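Local coordinates for sporozoite surface protein 2 (Plasmodium vivax, PDB 4HQL), which is the sporozoite adhesin TRAP, which probably binds host receptors through a metal-binding von Willebrand factor A domain during gliding and invasion, at residues Leu23-Ser28 with Leu60-Phe65; Leu128-Thr133 with Ala158-Gly163. The protein carries 4 engineered substitutions. All coordinates share one frame; numbering follows the deposited sequence.

Interaction 1: Leu23-Ser28 with Leu60-Phe65. With MG (magnesium ion), chain E.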
ATOM      1  N   LEU A  23      -1.179   4.602   8.518  1.00 13.10           N
ATOM      2  CA  LEU A  23      -1.637   5.821   9.195  1.00 19.46           C
ATOM      3  C   LEU A  23      -0.710   6.046  10.377  1.00 17.86           C
ATOM      4  O   LEU A  23      -0.713   5.258  11.323  1.00 17.16           O
ATOM      5  CB  LEU A  23      -3.088   5.668   9.685  1.00 18.97           C
ATOM      6  CG  LEU A  23      -3.728   6.818  10.476  1.00 18.92           C
ATOM      7  CD1 LEU A  23      -3.662   8.139   9.727  1.00 13.96           C
ATOM      8  CD2 LEU A  23      -5.187   6.478  10.868  1.00 14.98           C
ATOM      9  N   LEU A  24       0.107   7.095  10.301  1.00 23.14           N
ATOM     10  CA  LEU A  24       1.070   7.399  11.358  1.00 20.91           C
ATOM     11  C   LEU A  24       0.593   8.634  12.103  1.00 16.68           C
ATOM     12  O   LEU A  24       0.483   9.720  11.533  1.00 16.11           O
ATOM     13  CB  LEU A  24       2.475   7.634  10.784  1.00 15.84           C
ATOM     14  CG  LEU A  24       2.944   6.681   9.689  1.00 22.90           C
ATOM     15  CD1 LEU A  24       4.384   7.020   9.257  1.00 14.05           C
ATOM     16  CD2 LEU A  24       2.828   5.225  10.137  1.00 13.01           C
ATOM     17  N   VAL A  25       0.271   8.450  13.372  1.00 14.06           N
ATOM     18  CA  VAL A  25      -0.412   9.492  14.132  1.00 16.50           C
ATOM     19  C   VAL A  25       0.514  10.090  15.193  1.00 18.46           C
ATOM     20  O   VAL A  25       1.052   9.380  16.047  1.00 17.26           O
ATOM     21  CB  VAL A  25      -1.724   8.977  14.764  1.00 20.58           C
ATOM     22  CG1 VAL A  25      -2.439  10.107  15.548  1.00 14.05           C
ATOM     23  CG2 VAL A  25      -2.644   8.428  13.665  1.00 17.91           C
ATOM     24  N   ASP A  26       0.728  11.394  15.098  1.00 13.58           N
ATOM     25  CA  ASP A  26       1.524  12.116  16.095  1.00 18.35           C
ATOM     26  C   ASP A  26       0.779  12.154  17.448  1.00 17.36           C
ATOM     27  O   ASP A  26      -0.247  12.824  17.577  1.00 19.91           O
ATOM     28  CB  ASP A  26       1.750  13.535  15.593  1.00 16.39           C
ATOM     29  CG  ASP A  26       2.800  14.298  16.391  1.00 21.52           C
ATOM     30  OD1 ASP A  26       2.998  14.008  17.589  1.00 23.34           O
ATOM     31  OD2 ASP A  26       3.416  15.208  15.800  1.00 20.97           O
ATOM     32  N   GLY A  27       1.281  11.425  18.441  1.00 16.55           N
ATOM     33  CA  GLY A  27       0.686  11.465  19.772  1.00 19.55           C
ATOM     34  C   GLY A  27       1.595  12.155  20.785  1.00 24.15           C
ATOM     35  O   GLY A  27       1.539  11.870  21.978  1.00 23.08           O
ATOM     36  N   SER A  28       2.439  13.062  20.297  1.00 23.24           N
ATOM     37  CA  SER A  28       3.474  13.695  21.124  1.00 20.82           C
ATOM     38  C   SER A  28       2.922  14.869  21.937  1.00 18.30           C
ATOM     39  O   SER A  28       1.812  15.358  21.675  1.00 20.02           O
ATOM     40  CB  SER A  28       4.624  14.184  20.237  1.00 17.97           C
ATOM     41  OG  SER A  28       4.239  15.310  19.466  1.00 17.49           O
ATOM     42  N   LEU A  60      -5.546  -1.401   6.560  1.00 18.91           N
ATOM     43  CA  LEU A  60      -5.012  -0.308   7.349  1.00 18.45           C
ATOM     44  C   LEU A  60      -3.893  -0.803   8.251  1.00 17.77           C
ATOM     45  O   LEU A  60      -3.993  -1.879   8.852  1.00 19.37           O
ATOM     46  CB  LEU A  60      -6.132   0.291   8.202  1.00 15.43           C
ATOM     47  CG  LEU A  60      -5.793   1.367   9.239  1.00 22.79           C
ATOM     48  CD1 LEU A  60      -5.403   2.659   8.528  1.00 16.45           C
ATOM     49  CD2 LEU A  60      -6.999   1.593  10.184  1.00 15.10           C
ATOM     50  N   TYR A  61      -2.830  -0.016   8.343  1.00 15.71           N
ATOM     51  CA  TYR A  61      -1.830  -0.178   9.395  1.00 13.87           C
ATOM     52  C   TYR A  61      -1.885   1.117  10.182  1.00 14.80           C
ATOM     53  O   TYR A  61      -2.163   2.175   9.616  1.00 17.27           O
ATOM     54  CB  TYR A  61      -0.427  -0.366   8.788  1.00 16.23           C
ATOM     55  CG  TYR A  61       0.721  -0.146   9.774  1.00 17.36           C
ATOM     56  CD1 TYR A  61       1.268   1.122   9.959  1.00 13.47           C
ATOM     57  CD2 TYR A  61       1.253  -1.201  10.504  1.00 14.52           C
ATOM     58  CE1 TYR A  61       2.315   1.335  10.852  1.00 17.23           C
ATOM     59  CE2 TYR A  61       2.299  -0.999  11.410  1.00 21.48           C
ATOM     60  CZ  TYR A  61       2.822   0.275  11.573  1.00 25.64           C
ATOM     61  OH  TYR A  61       3.859   0.497  12.450  1.00 18.22           O
ATOM     62  N   MET A  62      -1.628   1.067  11.482  1.00 18.96           N
ATOM     63  CA  MET A  62      -1.723   2.296  12.248  1.00 14.86           C
ATOM     64  C   MET A  62      -0.683   2.332  13.342  1.00 16.47           C
ATOM     65  O   MET A  62      -0.536   1.377  14.120  1.00 14.22           O
ATOM     66  CB  MET A  62      -3.134   2.469  12.850  1.00 17.58           C
ATOM     67  CG  MET A  62      -3.360   3.794  13.639  1.00 14.07           C
ATOM     68  SD  MET A  62      -5.077   3.858  14.278  1.00 25.92           S
ATOM     69  CE  MET A  62      -5.117   5.478  15.037  1.00 33.02           C
ATOM     70  N   ASN A  63       0.033   3.450  13.413  1.00 15.10           N
ATOM     71  CA  ASN A  63       1.057   3.609  14.434  1.00 19.73           C
ATOM     72  C   ASN A  63       0.833   4.925  15.144  1.00 19.33           C
ATOM     73  O   ASN A  63       0.449   5.917  14.520  1.00 20.58           O
ATOM     74  CB  ASN A  63       2.459   3.600  13.803  1.00 29.69           C
ATOM     75  CG  ASN A  63       3.559   3.405  14.829  1.00 43.03           C
ATOM     76  OD1 ASN A  63       3.839   4.303  15.645  1.00 41.67           O
ATOM     77  ND2 ASN A  63       4.199   2.226  14.800  1.00 39.25           N
ATOM     78  N   LEU A  64       1.079   4.930  16.448  1.00 18.45           N
ATOM     79  CA  LEU A  64       1.034   6.156  17.236  1.00 22.97           C
ATOM     80  C   LEU A  64       2.460   6.498  17.676  1.00 19.86           C
ATOM     81  O   LEU A  64       3.114   5.685  18.353  1.00 16.52           O
ATOM     82  CB  LEU A  64       0.168   5.932  18.461  1.00 19.57           C
ATOM     83  CG  LEU A  64       0.000   7.105  19.426  1.00 24.49           C
ATOM     84  CD1 LEU A  64      -0.782   8.261  18.781  1.00 19.42           C
ATOM     85  CD2 LEU A  64      -0.681   6.618  20.708  1.00 20.32           C
ATOM     86  N   PHE A  65       2.957   7.665  17.274  1.00 16.36           N
ATOM     87  CA  PHE A  65       4.339   8.029  17.610  1.00 20.67           C
ATOM     88  C   PHE A  65       4.440   9.198  18.572  1.00 22.75           C
ATOM     89  O   PHE A  65       3.820  10.239  18.378  1.00 19.59           O
ATOM     90  CB  PHE A  65       5.229   8.237  16.378  1.00 21.48           C
ATOM     91  CG  PHE A  65       4.823   9.387  15.481  1.00 17.61           C
ATOM     92  CD1 PHE A  65       3.882   9.199  14.466  1.00 14.86           C
ATOM     93  CD2 PHE A  65       5.428  10.635  15.612  1.00 17.92           C
ATOM     94  CE1 PHE A  65       3.541  10.245  13.618  1.00 18.98           C
ATOM     95  CE2 PHE A  65       5.094  11.700  14.765  1.00 14.59           C
ATOM     96  CZ  PHE A  65       4.152  11.497  13.758  1.00 16.20           C
TER
HETATM   97 MG    MG E 301       5.654  16.795  19.023  1.00 19.68          MG
HETATM   98  O   HOH W   1       4.976  16.814  17.020  1.00 17.10           O
HETATM   99  O   HOH W   2       6.100  16.921  21.014  1.00 20.41           O
HETATM  100  O   HOH W   3       7.147  18.195  18.646  1.00 20.40           O
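Phe-65 lays its ring against the backbone of Val-25 and Asp-26. From CB, chi1 of 64° turns the ring back over its own backbone and across to the neighbouring strand, with Phe-65 CG already near Val-25 O. Phe-65 CD1 comes within 3.2 Å of Val-25 O. Phe-65 CE1 lies 3.4 Å from Asp-26 N, and Phe-65 CZ reaches Asp-26 CB at 3.6 Å. Phe-65 CE2, across the ring from CD1, lies near both CA and CG of Asp-26. One ring face receives Asp-26 CA in a CH-pi contact, 3.7 Å from the centroid of the Phe-65 ring and 17° off the normal.

Strands 23-26 and 60-65 run parallel, axes 19° apart, and form a beta-alpha-beta unit with helix 33-49 in the connection. Backbone bonds alternate up to Gly-27 N, donating to Phe-65 O. Here begins the MIDAS loop of the von Willebrand factor A domain. Asp-26 OD1 accepts from Ser-28 N, an Asx turn, and from Ser-28 OG at 2.6 Å on its syn lone pair. Ser-28 OG also binds the magnesium ion at 2.1 Å, while Ser-30, Thr-103 and three waters complete the coordination. On the other face, Leu-64 CD1 lies 3.7 Å from Gly-27 CA.

Interaction 2: Leu128-Thr133 with Ala158-Gly163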
ATOM      1  N   LEU A 128       0.548   3.563   0.650  1.00 19.52           N
ATOM      2  CA  LEU A 128       0.127   4.918   0.954  1.00 24.10           C
ATOM      3  C   LEU A 128       0.357   5.242   2.431  1.00 25.31           C
ATOM      4  O   LEU A 128      -0.167   4.569   3.325  1.00 19.15           O
ATOM      5  CB  LEU A 128      -1.346   5.129   0.589  1.00 28.83           C
ATOM      6  CG  LEU A 128      -1.949   6.449   1.085  1.00 27.83           C
ATOM      7  CD1 LEU A 128      -1.250   7.658   0.478  1.00 21.14           C
ATOM      8  CD2 LEU A 128      -3.454   6.513   0.815  1.00 20.22           C
ATOM      9  N   VAL A 129       1.165   6.264   2.674  1.00 19.32           N
ATOM     10  CA  VAL A 129       1.395   6.730   4.033  1.00 19.78           C
ATOM     11  C   VAL A 129       0.554   7.974   4.271  1.00 17.99           C
ATOM     12  O   VAL A 129       0.565   8.904   3.460  1.00 19.83           O
ATOM     13  CB  VAL A 129       2.889   7.059   4.288  1.00 20.79           C
ATOM     14  CG1 VAL A 129       3.064   7.683   5.680  1.00 18.33           C
ATOM     15  CG2 VAL A 129       3.730   5.805   4.161  1.00 22.33           C
ATOM     16  N   ILE A 130      -0.196   7.979   5.363  1.00 16.33           N
ATOM     17  CA  ILE A 130      -0.842   9.204   5.808  1.00 24.55           C
ATOM     18  C   ILE A 130      -0.159   9.648   7.097  1.00 27.03           C
ATOM     19  O   ILE A 130      -0.257   8.968   8.113  1.00 16.23           O
ATOM     20  CB  ILE A 130      -2.352   9.011   6.046  1.00 26.97           C
ATOM     21  CG1 ILE A 130      -3.070   8.642   4.734  1.00 26.46           C
ATOM     22  CG2 ILE A 130      -2.955  10.270   6.661  1.00 19.46           C
ATOM     23  CD1 ILE A 130      -4.577   8.477   4.898  1.00 25.08           C
ATOM     24  N   LEU A 131       0.559  10.766   7.035  1.00 26.99           N
ATOM     25  CA  LEU A 131       1.318  11.267   8.182  1.00 23.85           C
ATOM     26  C   LEU A 131       0.522  12.396   8.826  1.00 20.67           C
ATOM     27  O   LEU A 131       0.305  13.453   8.227  1.00 19.41           O
ATOM     28  CB  LEU A 131       2.702  11.770   7.751  1.00 19.50           C
ATOM     29  CG  LEU A 131       3.608  12.355   8.852  1.00 22.21           C
ATOM     30  CD1 LEU A 131       3.978  11.326   9.909  1.00 15.55           C
ATOM     31  CD2 LEU A 131       4.871  12.927   8.249  1.00 18.34           C
ATOM     32  N   MET A 132       0.067  12.163  10.042  1.00 15.67           N
ATOM     33  CA  MET A 132      -0.817  13.121  10.686  1.00 20.79           C
ATOM     34  C   MET A 132       0.020  13.757  11.783  1.00 18.59           C
ATOM     35  O   MET A 132       0.376  13.087  12.742  1.00 19.02           O
ATOM     36  CB  MET A 132      -2.043  12.373  11.246  1.00 18.78           C
ATOM     37  CG  MET A 132      -3.175  13.233  11.785  1.00 28.36           C
ATOM     38  SD  MET A 132      -4.671  12.270  12.241  1.00 33.87           S
ATOM     39  CE  MET A 132      -4.991  11.409  10.733  1.00 22.08           C
ATOM     40  N   THR A 133       0.357  15.035  11.645  1.00 21.73           N
ATOM     41  CA  THR A 133       1.354  15.614  12.544  1.00 18.80           C
ATOM     42  C   THR A 133       1.293  17.141  12.617  1.00 22.69           C
ATOM     43  O   THR A 133       0.723  17.785  11.739  1.00 22.71           O
ATOM     44  CB  THR A 133       2.788  15.156  12.117  1.00 27.36           C
ATOM     45  OG1 THR A 133       3.761  15.697  13.013  1.00 31.88           O
ATOM     46  CG2 THR A 133       3.115  15.618  10.686  1.00 21.96           C
ATOM     47  N   ALA A 158       0.792  11.387   2.070  1.00 22.20           N
ATOM     48  CA  ALA A 158      -0.087  12.526   2.284  1.00 27.67           C
ATOM     49  C   ALA A 158       0.091  13.008   3.705  1.00 24.70           C
ATOM     50  O   ALA A 158       0.245  12.207   4.629  1.00 22.92           O
ATOM     51  CB  ALA A 158      -1.554  12.153   2.038  1.00 26.88           C
ATOM     52  N   VAL A 159       0.056  14.320   3.891  1.00 25.14           N
ATOM     53  CA  VAL A 159       0.208  14.873   5.230  1.00 21.72           C
ATOM     54  C   VAL A 159      -1.079  15.541   5.686  1.00 21.51           C
ATOM     55  O   VAL A 159      -1.688  16.319   4.937  1.00 23.60           O
ATOM     56  CB  VAL A 159       1.425  15.856   5.297  1.00 21.25           C
ATOM     57  CG1 VAL A 159       1.625  16.402   6.710  1.00 21.03           C
ATOM     58  CG2 VAL A 159       2.685  15.130   4.866  1.00 21.00           C
ATOM     59  N   ILE A 160      -1.499  15.212   6.906  1.00 22.62           N
ATOM     60  CA  ILE A 160      -2.626  15.880   7.545  1.00 22.99           C
ATOM     61  C   ILE A 160      -2.085  16.673   8.729  1.00 20.30           C
ATOM     62  O   ILE A 160      -1.505  16.093   9.657  1.00 20.91           O
ATOM     63  CB  ILE A 160      -3.686  14.881   8.070  1.00 25.78           C
ATOM     64  CG1 ILE A 160      -4.190  13.973   6.951  1.00 19.69           C
ATOM     65  CG2 ILE A 160      -4.874  15.626   8.702  1.00 23.64           C
ATOM     66  CD1 ILE A 160      -4.740  14.728   5.794  1.00 32.13           C
ATOM     67  N   GLY A 161      -2.255  17.989   8.695  1.00 22.02           N
ATOM     68  CA  GLY A 161      -1.808  18.809   9.807  1.00 29.54           C
ATOM     69  C   GLY A 161      -2.769  18.716  10.980  1.00 31.29           C
ATOM     70  O   GLY A 161      -3.964  18.928  10.799  1.00 31.77           O
ATOM     71  N   ILE A 162      -2.256  18.371  12.163  1.00 24.58           N
ATOM     72  CA  ILE A 162      -3.027  18.426  13.417  1.00 24.60           C
ATOM     73  C   ILE A 162      -2.202  19.102  14.523  1.00 31.54           C
ATOM     74  O   ILE A 162      -1.013  19.344  14.338  1.00 26.52           O
ATOM     75  CB  ILE A 162      -3.399  17.020  13.920  1.00 20.90           C
ATOM     76  CG1 ILE A 162      -2.132  16.153  14.034  1.00 21.20           C
ATOM     77  CG2 ILE A 162      -4.449  16.369  12.998  1.00 20.45           C
ATOM     78  CD1 ILE A 162      -2.276  14.930  14.922  1.00 16.80           C
ATOM     79  N   GLY A 163      -2.830  19.388  15.667  1.00 28.82           N
ATOM     80  CA  GLY A 163      -2.134  19.959  16.810  1.00 22.53           C
ATOM     81  C   GLY A 163      -2.398  21.440  16.990  1.00 27.88           C
ATOM     82  O   GLY A 163      -2.843  22.109  16.061  1.00 26.71           O
TER
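Strands 128-133 and 158-161 run parallel, their axes 4.6 Å apart at closest approach and 21° from alignment, and alternating backbone bonds begin with Ala-158 N donating to Val-129 O. They are the two strands of a beta-alpha-beta unit in the Rossmann-like von Willebrand factor A fold, with helix 140-151 in the connection. Ile-130, Met-132, Ala-158 and Ile-160 project from one face. There Ile-130 and Ile-160 run alongside each other in the same direction, with CG2 of Ile-130 3.9 Å from CG1 of Ile-160. Met-132 places CG opposite its backbone N (chi1 -172°), and this CG sits 4.1 Å from Ile-160 CB. Helices 33-49 and 192-203 pack on this face.

On the reverse face, Val-159 sets CG1 3.6 Å from Leu-131 O, and helix 168-175 packs over both residues. Thr-133 follows on the same face, where Thr-133 OG1 hydrogen-bonds Asp-26 OD2 and Gly-135 N.

Past the strand end, Ile-162 crosses Met-132 at about a right angle, bringing both CG2 and CD1 to Met-132 CG. Ile-162 CG2 is 3.6 Å from Met-132 CG. Ile-162 CG1 lies against the Thr-133 backbone. The last bond, from Ile-162 N to Thr-133 O at 3.1 Å, approaches from above the carbonyl plane, 63° out of it.

In the fold
Interactions 1 and 2 lie in one mixed sheet of the von Willebrand factor A domain, their centres 9 Å apart. Strands 19-26 and 126-133 are neighbours, so the order across this part of the sheet is 58-65, 19-26, 126-133, 156-161. Along the chain the contacts come in series, interaction 1 closing before interaction 2 opens. Their shared seam includes Met-132 N near Leu-24 O (2.9 Å, a probable hydrogen bond) and Leu-23 CD1 packed on Met-132 CE at 3.7 Å. At the C-terminal ends, Asp-26 OD2 and Thr-133 OG1 are 2.8 Å apart, a probable hydrogen bond through which interaction 2 adjoins the second shell of the magnesium site.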